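PDB 4RXL: molybdenum ABC transporter, periplasmic molybdenum-binding protein from Vibrio cholerae, which binds tungstate in the crystal and probably delivers molybdate or tungstate to the membrane components of an ABC importer. Local coordinates for residues A117-Q120 and P125-M128; L155-V160 and L176-V181; V170-A175 and V181-A186. All coordinates share one frame; numbering follows the deposited sequence.

Contact 1: A117-Q120 and P125-M128; sequences AVAQ and PAGM. With WO4 (tungstate(VI)ion), chain B.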
ATOM      1  N   ALA A 117     -13.334  -6.530   3.557  1.00 21.79           N
ATOM      2  CA  ALA A 117     -12.306  -6.584   2.516  1.00 21.56           C
ATOM      3  C   ALA A 117     -10.970  -6.132   3.069  1.00 19.97           C
ATOM      4  O   ALA A 117     -10.832  -5.007   3.568  1.00 20.71           O
ATOM      5  CB  ALA A 117     -12.694  -5.732   1.322  1.00 20.16           C
ATOM      6  N   VAL A 118      -9.978  -7.006   2.980  1.00 22.31           N
ATOM      7  CA  VAL A 118      -8.616  -6.679   3.387  1.00 17.49           C
ATOM      8  C   VAL A 118      -7.634  -7.392   2.477  1.00 19.08           C
ATOM      9  O   VAL A 118      -8.005  -8.397   1.848  1.00 19.87           O
ATOM     10  CB  VAL A 118      -8.303  -7.119   4.832  1.00 21.27           C
ATOM     11  CG1 VAL A 118      -9.215  -6.413   5.830  1.00 26.89           C
ATOM     12  CG2 VAL A 118      -8.389  -8.640   4.984  1.00 23.32           C
ATOM     13  N   ALA A 119      -6.406  -6.872   2.388  1.00 18.00           N
ATOM     14  CA  ALA A 119      -5.341  -7.619   1.703  1.00 20.06           C
ATOM     15  C   ALA A 119      -4.873  -8.763   2.615  1.00 20.33           C
ATOM     16  O   ALA A 119      -5.133  -8.744   3.819  1.00 19.77           O
ATOM     17  CB  ALA A 119      -4.189  -6.740   1.290  1.00 18.84           C
ATOM     18  N   GLN A 120      -4.259  -9.789   2.024  1.00 19.85           N
ATOM     19  CA  GLN A 120      -3.849 -10.992   2.758  1.00 20.90           C
ATOM     20  C   GLN A 120      -3.081 -10.574   4.019  1.00 20.14           C
ATOM     21  O   GLN A 120      -2.061  -9.930   3.942  1.00 20.68           O
ATOM     22  CB  GLN A 120      -2.988 -11.915   1.874  1.00 22.32           C
ATOM     23  CG  GLN A 120      -3.084 -13.407   2.213  1.00 30.82           C
ATOM     24  CD  GLN A 120      -2.381 -13.765   3.510  1.00 62.15           C
ATOM     25  OE1 GLN A 120      -1.216 -13.397   3.712  1.00 41.94           O
ATOM     26  NE2 GLN A 120      -3.084 -14.474   4.406  1.00 38.91           N
ATOM     27  N   PRO A 125       1.424  -5.856   3.007  1.00 14.50           N
ATOM     28  CA  PRO A 125       1.475  -4.805   4.029  1.00 13.61           C
ATOM     29  C   PRO A 125       0.117  -4.279   4.475  1.00 14.89           C
ATOM     30  O   PRO A 125      -0.133  -4.197   5.671  1.00 16.36           O
ATOM     31  CB  PRO A 125       2.343  -3.722   3.387  1.00 14.28           C
ATOM     32  CG  PRO A 125       3.306  -4.545   2.572  1.00 17.20           C
ATOM     33  CD  PRO A 125       2.456  -5.664   1.979  1.00 16.89           C
ATOM     34  N   ALA A 126      -0.789  -4.010   3.539  1.00 13.60           N
ATOM     35  CA  ALA A 126      -2.084  -3.469   3.942  1.00 16.11           C
ATOM     36  C   ALA A 126      -2.864  -4.447   4.815  1.00 17.62           C
ATOM     37  O   ALA A 126      -3.643  -4.028   5.679  1.00 17.05           O
ATOM     38  CB  ALA A 126      -2.915  -3.128   2.719  1.00 14.99           C
ATOM     39  N   GLY A 127      -2.733  -5.747   4.540  1.00 17.84           N
ATOM     40  CA  GLY A 127      -3.334  -6.774   5.411  1.00 15.86           C
ATOM     41  C   GLY A 127      -2.674  -6.854   6.787  1.00 14.88           C
ATOM     42  O   GLY A 127      -3.364  -7.042   7.791  1.00 18.54           O
ATOM     43  N   MET A 128      -1.343  -6.801   6.828  1.00 17.59           N
ATOM     44  CA  MET A 128      -0.606  -6.821   8.094  1.00 17.70           C
ATOM     45  C   MET A 128      -0.977  -5.618   8.969  1.00 18.47           C
ATOM     46  O   MET A 128      -1.229  -5.781  10.186  1.00 17.97           O
ATOM     47  CB  MET A 128       0.900  -6.836   7.868  1.00 18.22           C
ATOM     48  CG  MET A 128       1.437  -8.076   7.146  1.00 18.39           C
ATOM     49  SD  MET A 128       3.185  -8.006   6.567  1.00 23.17           S
ATOM     50  CE  MET A 128       4.055  -7.751   8.102  1.00 29.72           C
TER
HETATM   51  W   WO4 B 301       0.164  -3.157  -0.824  1.00 14.46           W
HETATM   52  O1  WO4 B 301      -1.265  -4.162  -1.823  1.00 15.60           O
HETATM   53  O2  WO4 B 301      -0.128  -3.006   1.195  1.00 18.95           O
HETATM   54  O3  WO4 B 301       1.973  -4.083  -1.141  1.00 14.10           O
HETATM   55  O4  WO4 B 301       0.262  -1.217  -1.525  1.00 13.75           O
HETATM   56  O   HOH W   1      -6.036  -4.398   4.027  1.00 18.13           O
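G127 and A119 bury the most surface here, and they meet backbone to backbone: the carbonyl oxygen A119 O lies 3.1 Å from G127 CA, a CA-H...O contact bent to 122° at the hydrogen. Q120 O approaches the same carbon, 3.7 Å from G127 CA, so two successive carbonyls at the end of the strand crowd one residue of the helix. G127 has no side chain, and the first turn of the helix comes up against the strand end, with A119 CA and G127 CA 4.3 Å apart. The methyl of A119 faces the helix and sits 3.7 Å from G127 N, then touches the methyl of A126, CB to CB, at 4.1 Å. No direct hydrogen bond crosses between the two segments. Instead a water accepts from A119 N and gives a weak bond to A126 O, bridging strand and helix. The CB of Q120 points away from the helix, and its amide oxygen OE1 accepts the backbone N-H of D122 in the connecting loop.

The helix start also faces the ligand. A126 N donates to tungstate O2 over 2.6 Å, a short bond whose N-H...O angle is 131°, while P125 CB and A126 CB lie against the same oxygen. The positive end of the helix dipole probably favours the anion there. Around this contact, strand 116-119 pairs in parallel with strand 147-150, A117 packs against helix 153-161 through L159 and V160, and A126 reaches V153 of that helix and Y171 at the end of strand 168-171.

Contact 2: L155-V160 and L176-V181; sequences LALALV and LLSDKV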
ATOM      1  N   LEU A 155      -7.153  -4.661  -4.879  1.00 15.96           N
ATOM      2  CA  LEU A 155      -8.198  -5.656  -5.075  1.00 18.55           C
ATOM      3  C   LEU A 155      -9.180  -5.611  -3.910  1.00 19.80           C
ATOM      4  O   LEU A 155     -10.354  -5.887  -4.089  1.00 24.50           O
ATOM      5  CB  LEU A 155      -7.591  -7.040  -5.242  1.00 18.46           C
ATOM      6  CG  LEU A 155      -6.819  -7.241  -6.567  1.00 20.08           C
ATOM      7  CD1 LEU A 155      -5.992  -8.518  -6.498  1.00 25.41           C
ATOM      8  CD2 LEU A 155      -7.714  -7.267  -7.801  1.00 19.23           C
ATOM      9  N   ALA A 156      -8.673  -5.284  -2.714  1.00 17.05           N
ATOM     10  CA  ALA A 156      -9.549  -5.048  -1.569  1.00 17.81           C
ATOM     11  C   ALA A 156     -10.431  -3.825  -1.827  1.00 18.05           C
ATOM     12  O   ALA A 156     -11.651  -3.867  -1.619  1.00 22.18           O
ATOM     13  CB  ALA A 156      -8.722  -4.845  -0.306  1.00 18.25           C
ATOM     14  N   LEU A 157      -9.822  -2.712  -2.228  1.00 18.08           N
ATOM     15  CA  LEU A 157     -10.584  -1.540  -2.647  1.00 18.68           C
ATOM     16  C   LEU A 157     -11.697  -1.873  -3.646  1.00 21.18           C
ATOM     17  O   LEU A 157     -12.840  -1.452  -3.457  1.00 23.88           O
ATOM     18  CB  LEU A 157      -9.633  -0.499  -3.248  1.00 16.55           C
ATOM     19  CG  LEU A 157     -10.253   0.789  -3.796  1.00 18.17           C
ATOM     20  CD1 LEU A 157     -10.863   1.608  -2.678  1.00 24.51           C
ATOM     21  CD2 LEU A 157      -9.196   1.584  -4.521  1.00 20.04           C
ATOM     22  N   ALA A 158     -11.392  -2.674  -4.672  1.00 19.74           N
ATOM     23  CA  ALA A 158     -12.386  -2.974  -5.708  1.00 21.24           C
ATOM     24  C   ALA A 158     -13.601  -3.732  -5.175  1.00 24.16           C
ATOM     25  O   ALA A 158     -14.691  -3.578  -5.708  1.00 27.33           O
ATOM     26  CB  ALA A 158     -11.746  -3.764  -6.835  1.00 26.59           C
ATOM     27  N   LEU A 159     -13.412  -4.578  -4.162  1.00 22.58           N
ATOM     28  CA  LEU A 159     -14.542  -5.309  -3.545  1.00 24.68           C
ATOM     29  C   LEU A 159     -15.548  -4.343  -2.916  1.00 24.59           C
ATOM     30  O   LEU A 159     -16.757  -4.540  -2.972  1.00 28.78           O
ATOM     31  CB  LEU A 159     -14.060  -6.286  -2.465  1.00 26.67           C
ATOM     32  CG  LEU A 159     -13.384  -7.574  -2.911  1.00 28.27           C
ATOM     33  CD1 LEU A 159     -12.881  -8.343  -1.698  1.00 24.31           C
ATOM     34  CD2 LEU A 159     -14.337  -8.416  -3.767  1.00 30.73           C
ATOM     35  N   VAL A 160     -15.000  -3.293  -2.307  1.00 22.99           N
ATOM     36  CA  VAL A 160     -15.792  -2.263  -1.680  1.00 21.80           C
ATOM     37  C   VAL A 160     -16.467  -1.412  -2.764  1.00 25.04           C
ATOM     38  O   VAL A 160     -17.656  -1.130  -2.660  1.00 27.46           O
ATOM     39  CB  VAL A 160     -14.966  -1.400  -0.688  1.00 22.95           C
ATOM     40  CG1 VAL A 160     -15.886  -0.482   0.109  1.00 25.64           C
ATOM     41  CG2 VAL A 160     -14.194  -2.321   0.252  1.00 23.64           C
ATOM     42  N   LEU A 176      -8.789   8.089  -1.409  1.00 24.69           N
ATOM     43  CA  LEU A 176      -8.767   9.460  -1.956  1.00 26.56           C
ATOM     44  C   LEU A 176      -9.002   9.497  -3.467  1.00 25.75           C
ATOM     45  O   LEU A 176      -9.604  10.440  -3.970  1.00 33.28           O
ATOM     46  CB  LEU A 176      -7.429  10.142  -1.620  1.00 33.67           C
ATOM     47  CG  LEU A 176      -7.394  11.661  -1.536  1.00 69.48           C
ATOM     48  CD1 LEU A 176      -8.251  12.159  -0.377  1.00 43.61           C
ATOM     49  CD2 LEU A 176      -5.949  12.117  -1.383  1.00103.90           C
ATOM     50  N   LEU A 177      -8.540   8.476  -4.184  1.00 26.58           N
ATOM     51  CA  LEU A 177      -8.654   8.431  -5.645  1.00 32.26           C
ATOM     52  C   LEU A 177      -9.952   7.804  -6.139  1.00 35.52           C
ATOM     53  O   LEU A 177     -10.276   7.909  -7.325  1.00 42.23           O
ATOM     54  CB  LEU A 177      -7.451   7.689  -6.268  1.00 40.02           C
ATOM     55  CG  LEU A 177      -6.103   8.438  -6.354  1.00 41.94           C
ATOM     56  CD1 LEU A 177      -5.429   8.148  -7.683  1.00 36.38           C
ATOM     57  CD2 LEU A 177      -6.181   9.953  -6.164  1.00 43.20           C
ATOM     58  N   SER A 178     -10.706   7.174  -5.242  1.00 31.56           N
ATOM     59  CA  SER A 178     -11.946   6.497  -5.609  1.00 35.25           C
ATOM     60  C   SER A 178     -13.169   7.323  -5.202  1.00 39.27           C
ATOM     61  O   SER A 178     -13.246   7.785  -4.071  1.00 42.25           O
ATOM     62  CB  SER A 178     -11.992   5.120  -4.931  1.00 38.06           C
ATOM     63  OG  SER A 178     -13.208   4.444  -5.213  1.00 41.22           O
ATOM     64  N   ASP A 179     -14.109   7.516  -6.125  1.00 52.87           N
ATOM     65  CA  ASP A 179     -15.395   8.161  -5.802  1.00 56.16           C
ATOM     66  C   ASP A 179     -16.461   7.129  -5.411  1.00 48.76           C
ATOM     67  O   ASP A 179     -17.486   7.471  -4.816  1.00 43.23           O
ATOM     68  CB  ASP A 179     -15.895   9.008  -6.977  1.00 77.52           C
ATOM     69  CG  ASP A 179     -15.065  10.263  -7.187  1.00 91.66           C
ATOM     70  OD1 ASP A 179     -13.865  10.258  -6.840  1.00135.07           O
ATOM     71  OD2 ASP A 179     -15.615  11.259  -7.702  1.00118.99           O
ATOM     72  N   LYS A 180     -16.203   5.867  -5.745  1.00 37.70           N
ATOM     73  CA  LYS A 180     -17.099   4.767  -5.409  1.00 38.88           C
ATOM     74  C   LYS A 180     -17.062   4.385  -3.917  1.00 27.33           C
ATOM     75  O   LYS A 180     -17.913   3.630  -3.452  1.00 37.59           O
ATOM     76  CB  LYS A 180     -16.754   3.539  -6.259  1.00 45.09           C
ATOM     77  CG  LYS A 180     -16.840   3.736  -7.770  1.00 51.08           C
ATOM     78  CD  LYS A 180     -18.274   3.790  -8.262  1.00 89.40           C
ATOM     79  CE  LYS A 180     -18.894   2.406  -8.359  1.00 91.11           C
ATOM     80  NZ  LYS A 180     -20.350   2.505  -8.646  1.00 68.13           N
ATOM     81  N   VAL A 181     -16.065   4.869  -3.169  1.00 32.12           N
ATOM     82  CA  VAL A 181     -15.999   4.588  -1.730  1.00 29.15           C
ATOM     83  C   VAL A 181     -15.913   5.853  -0.895  1.00 34.89           C
ATOM     84  O   VAL A 181     -15.495   6.906  -1.369  1.00 33.78           O
ATOM     85  CB  VAL A 181     -14.814   3.665  -1.355  1.00 28.97           C
ATOM     86  CG1 VAL A 181     -14.819   2.433  -2.241  1.00 29.98           C
ATOM     87  CG2 VAL A 181     -13.489   4.405  -1.467  1.00 24.22           C
TER
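V181 presents its two methyls to helix 153-161, where L157 and V160, one turn apart, receive them. The V160 and V181 side chains meet at about a right angle, touching through single methyls: V160 CG1 is 3.9 Å from V181 CG1, and the branch carbon V160 CB stands 4.1 Å from that same methyl. L157 instead runs obliquely to V181. Its CD1 reaches both branches, 4.0 Å from V181 CG2 and 4.1 Å from V181 CG1, so one leucine methyl lies across the fork of the valine. L157 leaves its helix beside V181 rather than facing it; with CG trans to the backbone N (chi1 178°) and a further bend at chi2 (66°), CD1 is brought over to V181. That methyl also makes the looser contact with S178, 4.3 Å from S178 CB. In V181, chi1 of -51° sets CG1 between V160 and L157, while CG2 meets L157 alone of the two.

S178 OG is hydrogen-bonded to the carboxylate oxygen OE2 of E161, the next residue of the helix; K180 N adds a weak bond to this hydroxyl, K180 N to S178 OG being 3.4 Å. I89 of strand 78-91 also touches L157, V160 and V181.

Since no hydrogen bond joins the two segments directly, they are held by branched aliphatic groups in van der Waals contact. The polar link through E161 lies just beyond, tying the turn after helix 172-177 to the end of helix 153-161.

Contact 3: V170-A175 and V181-A186; sequences VYKTDA and VTIVTA. With WO4 (tungstate(VI)ion), chain B.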
ATOM      1  N   VAL A 170      -8.148  -0.104   3.737  1.00 14.70           N
ATOM      2  CA  VAL A 170      -7.236   0.279   2.707  1.00 14.55           C
ATOM      3  C   VAL A 170      -6.405   1.460   3.207  1.00 14.27           C
ATOM      4  O   VAL A 170      -6.575   1.927   4.344  1.00 15.10           O
ATOM      5  CB  VAL A 170      -7.942   0.614   1.371  1.00 15.56           C
ATOM      6  CG1 VAL A 170      -8.710  -0.578   0.828  1.00 18.64           C
ATOM      7  CG2 VAL A 170      -8.846   1.817   1.532  1.00 19.68           C
ATOM      8  N   TYR A 171      -5.512   1.969   2.357  1.00 13.54           N
ATOM      9  CA  TYR A 171      -4.829   3.203   2.695  1.00 14.37           C
ATOM     10  C   TYR A 171      -5.655   4.425   2.363  1.00 13.14           C
ATOM     11  O   TYR A 171      -6.550   4.402   1.513  1.00 17.23           O
ATOM     12  CB  TYR A 171      -3.479   3.293   2.006  1.00 13.57           C
ATOM     13  CG  TYR A 171      -2.590   2.102   2.225  1.00 12.78           C
ATOM     14  CD1 TYR A 171      -1.909   1.964   3.420  1.00 13.35           C
ATOM     15  CD2 TYR A 171      -2.368   1.155   1.231  1.00 12.92           C
ATOM     16  CE1 TYR A 171      -1.047   0.878   3.632  1.00 15.06           C
ATOM     17  CE2 TYR A 171      -1.498   0.094   1.424  1.00 11.90           C
ATOM     18  CZ  TYR A 171      -0.833  -0.022   2.619  1.00 12.59           C
ATOM     19  OH  TYR A 171      -0.043  -1.088   2.880  1.00 14.39           O
ATOM     20  N   LYS A 172      -5.352   5.517   3.055  1.00 15.40           N
ATOM     21  CA  LYS A 172      -5.938   6.826   2.812  1.00 17.01           C
ATOM     22  C   LYS A 172      -5.826   7.191   1.340  1.00 20.14           C
ATOM     23  O   LYS A 172      -6.788   7.664   0.742  1.00 20.02           O
ATOM     24  CB  LYS A 172      -5.253   7.879   3.692  1.00 19.62           C
ATOM     25  CG  LYS A 172      -5.608   9.328   3.403  1.00 32.48           C
ATOM     26  CD  LYS A 172      -7.002   9.685   3.842  1.00 45.11           C
ATOM     27  CE  LYS A 172      -7.203  11.194   3.780  1.00 46.64           C
ATOM     28  NZ  LYS A 172      -6.218  11.936   4.627  1.00 47.60           N
ATOM     29  N   THR A 173      -4.672   6.924   0.741  1.00 17.92           N
ATOM     30  CA  THR A 173      -4.444   7.269  -0.675  1.00 16.90           C
ATOM     31  C   THR A 173      -5.329   6.465  -1.608  1.00 18.88           C
ATOM     32  O   THR A 173      -5.706   6.952  -2.671  1.00 20.11           O
ATOM     33  CB  THR A 173      -2.977   7.084  -1.059  1.00 14.75           C
ATOM     34  OG1 THR A 173      -2.611   5.751  -0.731  1.00 17.39           O
ATOM     35  CG2 THR A 173      -2.077   8.073  -0.337  1.00 20.81           C
ATOM     36  N   ASP A 174      -5.702   5.241  -1.229  1.00 18.04           N
ATOM     37  CA  ASP A 174      -6.569   4.420  -2.087  1.00 18.82           C
ATOM     38  C   ASP A 174      -7.981   5.010  -2.065  1.00 23.21           C
ATOM     39  O   ASP A 174      -8.620   5.182  -3.102  1.00 22.55           O
ATOM     40  CB  ASP A 174      -6.619   2.970  -1.610  1.00 20.50           C
ATOM     41  CG  ASP A 174      -5.271   2.297  -1.579  1.00 23.11           C
ATOM     42  OD1 ASP A 174      -4.502   2.382  -2.566  1.00 22.54           O
ATOM     43  OD2 ASP A 174      -4.996   1.665  -0.560  1.00 17.55           O
ATOM     44  N   ALA A 175      -8.476   5.348  -0.882  1.00 22.25           N
ATOM     45  CA  ALA A 175      -9.796   5.972  -0.766  1.00 24.31           C
ATOM     46  C   ALA A 175      -9.859   7.299  -1.509  1.00 24.19           C
ATOM     47  O   ALA A 175     -10.841   7.576  -2.224  1.00 29.38           O
ATOM     48  CB  ALA A 175     -10.159   6.161   0.706  1.00 26.66           C
ATOM     49  N   VAL A 181     -16.065   4.869  -3.169  1.00 32.12           N
ATOM     50  CA  VAL A 181     -15.999   4.588  -1.730  1.00 29.15           C
ATOM     51  C   VAL A 181     -15.913   5.853  -0.895  1.00 34.89           C
ATOM     52  O   VAL A 181     -15.495   6.906  -1.369  1.00 33.78           O
ATOM     53  CB  VAL A 181     -14.814   3.665  -1.355  1.00 28.97           C
ATOM     54  CG1 VAL A 181     -14.819   2.433  -2.241  1.00 29.98           C
ATOM     55  CG2 VAL A 181     -13.489   4.405  -1.467  1.00 24.22           C
ATOM     56  N   THR A 182     -16.316   5.711   0.361  1.00 31.67           N
ATOM     57  CA  THR A 182     -16.262   6.781   1.336  1.00 29.89           C
ATOM     58  C   THR A 182     -15.524   6.298   2.579  1.00 27.51           C
ATOM     59  O   THR A 182     -15.673   5.148   2.997  1.00 30.44           O
ATOM     60  CB  THR A 182     -17.690   7.216   1.715  1.00 34.57           C
ATOM     61  OG1 THR A 182     -18.397   7.608   0.532  1.00 38.76           O
ATOM     62  CG2 THR A 182     -17.671   8.378   2.711  1.00 37.26           C
ATOM     63  N   ILE A 183     -14.759   7.198   3.187  1.00 25.25           N
ATOM     64  CA  ILE A 183     -14.078   6.900   4.443  1.00 24.48           C
ATOM     65  C   ILE A 183     -15.058   6.938   5.627  1.00 25.45           C
ATOM     66  O   ILE A 183     -15.789   7.911   5.822  1.00 29.24           O
ATOM     67  CB  ILE A 183     -12.886   7.848   4.662  1.00 26.32           C
ATOM     68  CG1 ILE A 183     -11.862   7.664   3.540  1.00 24.08           C
ATOM     69  CG2 ILE A 183     -12.228   7.582   6.006  1.00 29.45           C
ATOM     70  CD1 ILE A 183     -10.739   8.662   3.570  1.00 29.58           C
ATOM     71  N   VAL A 184     -15.087   5.847   6.382  1.00 25.28           N
ATOM     72  CA  VAL A 184     -15.886   5.773   7.578  1.00 27.16           C
ATOM     73  C   VAL A 184     -15.094   6.379   8.736  1.00 25.83           C
ATOM     74  O   VAL A 184     -15.602   7.211   9.477  1.00 28.26           O
ATOM     75  CB  VAL A 184     -16.324   4.333   7.876  1.00 24.80           C
ATOM     76  CG1 VAL A 184     -17.146   4.290   9.157  1.00 28.14           C
ATOM     77  CG2 VAL A 184     -17.144   3.789   6.716  1.00 29.98           C
ATOM     78  N   THR A 185     -13.838   5.975   8.865  1.00 25.22           N
ATOM     79  CA  THR A 185     -12.955   6.525   9.878  1.00 25.17           C
ATOM     80  C   THR A 185     -11.532   6.113   9.545  1.00 19.11           C
ATOM     81  O   THR A 185     -11.308   5.261   8.695  1.00 22.86           O
ATOM     82  CB  THR A 185     -13.353   6.081  11.313  1.00 32.30           C
ATOM     83  OG1 THR A 185     -12.782   6.979  12.278  1.00 34.13           O
ATOM     84  CG2 THR A 185     -12.876   4.685  11.621  1.00 27.24           C
ATOM     85  N   ALA A 186     -10.571   6.787  10.161  1.00 21.77           N
ATOM     86  CA  ALA A 186      -9.185   6.461  10.019  1.00 20.51           C
ATOM     87  C   ALA A 186      -8.720   5.790  11.304  1.00 20.76           C
ATOM     88  O   ALA A 186      -9.121   6.184  12.396  1.00 23.84           O
ATOM     89  CB  ALA A 186      -8.382   7.733   9.779  1.00 21.82           C
TER
HETATM   90  W   WO4 B 301       0.164  -3.157  -0.824  1.00 14.46           W
HETATM   91  O1  WO4 B 301      -1.265  -4.162  -1.823  1.00 15.60           O
HETATM   92  O2  WO4 B 301      -0.128  -3.006   1.195  1.00 18.95           O
HETATM   93  O3  WO4 B 301       1.973  -4.083  -1.141  1.00 14.10           O
HETATM   94  O4  WO4 B 301       0.262  -1.217  -1.525  1.00 13.75           O
HETATM   95  O   HOH W   2     -13.428   8.427  -1.252  1.00 38.56           O
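The Y171 ring meets tungstate at its edge, with the ligand oxygen O2 close to the ring plane. Y171 OH donates to tungstate O2 at 2.6 Å, and the ring carbons CE2 and CZ each stand 3.4 Å from that oxygen. With CG trans to the carbonyl carbon (chi1 -53°), the ring extends into the ligand pocket, where S13, A59, P125, A126 and V153 touch it. The other flat group, the D174 carboxylate, folds back over the start of the helix: OD2 accepts the backbone N-H of Y171 at 3.0 Å, on its anti side and 23° out of plane. Y171 is the N-cap residue, so this bond holds the residue that carries the ligand-binding ring. The other oxygen, D174 OD1, forms a salt bridge with R154, which probably helps keep the acid ionised.

Across the contact proper, A175 points its methyl at the strand. A175 CB lies 3.6 Å from I183 CG1 and 3.8 Å from I183 CD1, wedged against the extended end of the isoleucine. V181 CG2 comes up to the helix backbone, 4.1 Å from A175 CA. Farther along, K172 and I183 cross nearly at right angles: the lysine bends at chi2 (72°), and K172 CD touches I183 CD1 at 3.9 Å. A water lies within hydrogen-bonding distance of A175 O and V181 O, between helix and strand, where no direct bond crosses.

Strands 168-171 and 181-186 both pair antiparallel with strand 78-91, the second through a classic beta bulge where V184 and T185 face L88. Helix 172-177 thus spans the strand-helix-strand connection of a periplasmic binding protein lobe, with its N-cap tyrosine at the tungstate site, consistent with membership of the ModA family.

Overall arrangement
Contacts 1 and 3 converge on the ligand: the A126 backbone and the Y171 hydroxyl both bond tungstate O2, and A126 N lies 3.1 Å from Y171 OH. V153 N, S13 OG and S40 OG also hydrogen-bond the ligand. Contact 2 stands farther back, the L157 side chain about 9 Å from the nearest tungstate atom. Its helix 153-161 nevertheless links the others: A117 CB packs 3.9 Å from V160 CG2, and L157 N lies 3.9 Å from V170 CG1. Contacts 2 and 3, with centres about 8 Å apart, share V181, which serves helix 153-161 and helix 172-177 alike, whereas contact 1 is centred about 14 Å from each.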